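Side-chain contact in ribokinase (Staphylococcus aureus, PDB 3RY7), which catalyses the ATP- and magnesium-dependent phosphorylation of ribose at its O-5 hydroxyl and is activated by monovalent cations: residues A241-A246 / L284-H289. Residues are numbered along the deposited sequence; the frame is centred on the assembly and turned at random. Where two conformers were deposited one is given.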
loop_
_atom_site.group_PDB
_atom_site.type_symbol
_atom_site.label_atom_id
_atom_site.label_comp_id
_atom_site.label_asym_id
_atom_site.label_seq_id
_atom_site.Cartn_x
_atom_site.Cartn_y
_atom_site.Cartn_z
ATOM N N ALA A 241 19.662 -9.908 -6.589
ATOM C CA ALA A 241 18.331 -9.320 -6.489
ATOM C C ALA A 241 18.352 -7.949 -5.807
ATOM O O ALA A 241 19.388 -7.495 -5.317
ATOM C CB ALA A 241 17.397 -10.273 -5.734
ATOM N N TYR A 242 17.199 -7.293 -5.784
ATOM C CA TYR A 242 17.036 -6.061 -5.028
ATOM C C TYR A 242 16.336 -6.367 -3.703
ATOM O O TYR A 242 16.759 -7.251 -2.942
ATOM C CB TYR A 242 16.219 -5.055 -5.833
ATOM C CG TYR A 242 16.859 -4.631 -7.137
ATOM C CD1 TYR A 242 16.993 -3.289 -7.452
ATOM C CD2 TYR A 242 17.336 -5.569 -8.049
ATOM C CE1 TYR A 242 17.575 -2.884 -8.638
ATOM C CE2 TYR A 242 17.927 -5.172 -9.247
ATOM C CZ TYR A 242 18.041 -3.825 -9.531
ATOM O OH TYR A 242 18.623 -3.392 -10.700
ATOM N N LYS A 243 15.239 -5.682 -3.454
ATOM C CA LYS A 243 14.471 -5.993 -2.271
ATOM C C LYS A 243 13.562 -7.151 -2.551
ATOM O O LYS A 243 12.779 -7.148 -3.471
ATOM C CB LYS A 243 13.678 -4.815 -1.746
ATOM C CG LYS A 243 13.376 -4.972 -0.251
ATOM C CD LYS A 243 12.590 -3.830 0.369
ATOM C CE LYS A 243 11.829 -4.314 1.614
ATOM N NZ LYS A 243 11.141 -3.232 2.365
ATOM N N VAL A 244 13.698 -8.158 -1.727
ATOM C CA VAL A 244 12.903 -9.369 -1.888
ATOM C C VAL A 244 12.538 -10.009 -0.551
ATOM O O VAL A 244 13.413 -10.277 0.276
ATOM C CB VAL A 244 13.643 -10.406 -2.770
ATOM C CG1 VAL A 244 13.149 -11.814 -2.478
ATOM C CG2 VAL A 244 13.482 -10.060 -4.240
ATOM N N ASN A 245 11.246 -10.249 -0.335
ATOM C CA ASN A 245 10.815 -10.971 0.857
ATOM C C ASN A 245 11.147 -12.454 0.728
ATOM O O ASN A 245 11.223 -12.989 -0.381
ATOM C CB ASN A 245 9.315 -10.783 1.112
ATOM C CG ASN A 245 8.966 -9.374 1.561
ATOM O OD1 ASN A 245 9.787 -8.677 2.165
ATOM N ND2 ASN A 245 7.738 -8.953 1.274
ATOM N N ALA A 246 11.346 -13.112 1.867
ATOM C CA ALA A 246 11.701 -14.529 1.885
ATOM C C ALA A 246 10.583 -15.380 1.308
ATOM O O ALA A 246 10.825 -16.288 0.508
ATOM C CB ALA A 246 12.029 -14.979 3.299
ATOM N N LEU A 284 9.781 -3.293 -6.436
ATOM C CA LEU A 284 8.718 -2.303 -6.282
ATOM C C LEU A 284 7.460 -2.860 -5.617
ATOM O O LEU A 284 6.566 -2.120 -5.185
ATOM C CB LEU A 284 8.344 -1.766 -7.655
ATOM C CG LEU A 284 9.379 -0.793 -8.210
ATOM C CD1 LEU A 284 8.892 -0.169 -9.507
ATOM C CD2 LEU A 284 9.678 0.284 -7.161
ATOM N N THR A 285 7.337 -4.182 -5.567
ATOM C CA THR A 285 6.150 -4.781 -5.013
ATOM C C THR A 285 6.236 -4.952 -3.535
ATOM O O THR A 285 5.250 -5.065 -2.895
ATOM C CB THR A 285 5.687 -6.174 -5.640
ATOM O OG1 THR A 285 6.512 -7.242 -5.200
ATOM C CG2 THR A 285 5.559 -6.148 -7.121
ATOM N N VAL A 286 7.430 -5.002 -3.001
ATOM C CA VAL A 286 7.570 -5.129 -1.561
ATOM C C VAL A 286 7.940 -3.776 -0.944
ATOM O O VAL A 286 8.327 -3.695 0.228
ATOM C CB VAL A 286 8.649 -6.169 -1.199
ATOM C CG1 VAL A 286 8.215 -7.558 -1.644
ATOM C CG2 VAL A 286 9.976 -5.799 -1.836
ATOM N N GLN A 287 7.805 -2.722 -1.743
ATOM C CA GLN A 287 8.211 -1.376 -1.353
ATOM C C GLN A 287 7.136 -0.603 -0.573
ATOM O O GLN A 287 5.994 -0.494 -1.020
ATOM C CB GLN A 287 8.641 -0.601 -2.597
ATOM C CG GLN A 287 8.303 0.880 -2.574
ATOM C CD GLN A 287 9.271 1.706 -3.414
ATOM O OE1 GLN A 287 8.864 2.404 -4.352
ATOM N NE2 GLN A 287 10.562 1.632 -3.079
ATOM N N LYS A 288 7.498 -0.050 0.568
ATOM C CA LYS A 288 6.679 0.752 1.470
ATOM C C LYS A 288 6.369 2.111 0.855
ATOM O O LYS A 288 7.281 2.715 0.357
ATOM C CB LYS A 288 7.433 0.888 2.800
ATOM C CG LYS A 288 6.785 1.753 3.891
ATOM C CD LYS A 288 7.712 1.948 5.113
ATOM C CE LYS A 288 6.957 2.248 6.443
ATOM N NZ LYS A 288 5.886 3.280 6.361
ATOM N N HIS A 289 5.167 2.618 0.972
ATOM C CA HIS A 289 4.827 3.922 0.396
ATOM C C HIS A 289 4.716 5.080 1.411
ATOM O O HIS A 289 4.847 6.259 1.046
ATOM C CB HIS A 289 3.563 3.808 -0.455
ATOM C CG HIS A 289 3.723 2.902 -1.631
ATOM N ND1 HIS A 289 4.599 3.176 -2.666
ATOM C CD2 HIS A 289 3.143 1.718 -1.939
ATOM C CE1 HIS A 289 4.545 2.206 -3.557
ATOM N NE2 HIS A 289 3.667 1.303 -3.138
#
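The contact belongs to the two loops beside the probable monovalent-cation site of this PfkB-family kinase, where Val286 inserts its isopropyl group between the side chains of Lys243 and Asn245. Residues 243 and 245 both send their side chains toward the 284-289 loop, while Val244 between them turns away, and the valine fills the notch so formed. One methyl serves each neighbour. Val286 CG2 lies against the aliphatic shaft of Lys243, 3.8 Å from CB, and meets the backbone as well, 3.5 Å from Lys243 O. CB already touches this methyl; with CG anti to the lysine's own backbone N (chi1 -156°) and the chain extended from there, CG and CD run on past it and the ammonium is carried out toward the carbonyl oxygen of Val286. There Lys243 NZ is 3.6 Å from Val286 O, a loose polar approach rather than a bond; its salt bridge is with Glu33 of the second subunit. The other methyl, Val286 CG1, sits over the face of the Asn245 carboxamide, above its nitrogen end, 3.3 Å from ND2. The asparagine's chi1 of -70° swings the amide toward the 284-289 loop, and chi2 of -28° turns its flat face to the methyl. Across the two loops the grip is therefore van der Waals, at the protein surface. Next to the valine in sequence, Thr285 OG1 hydrogen-bonds to Thr250 OG1; Thr285, Thr250 and Lys288 are probably among the residues that bind potassium. On the other loop, Val244 O accepts a hydrogen bond from NZ of Lys225, which probably helps bind ATP. The contact thus ties the loop leading from edge strand 236-239 to helix 252-263 against the one following helix 271-283, whose side chains Tyr242 also touches.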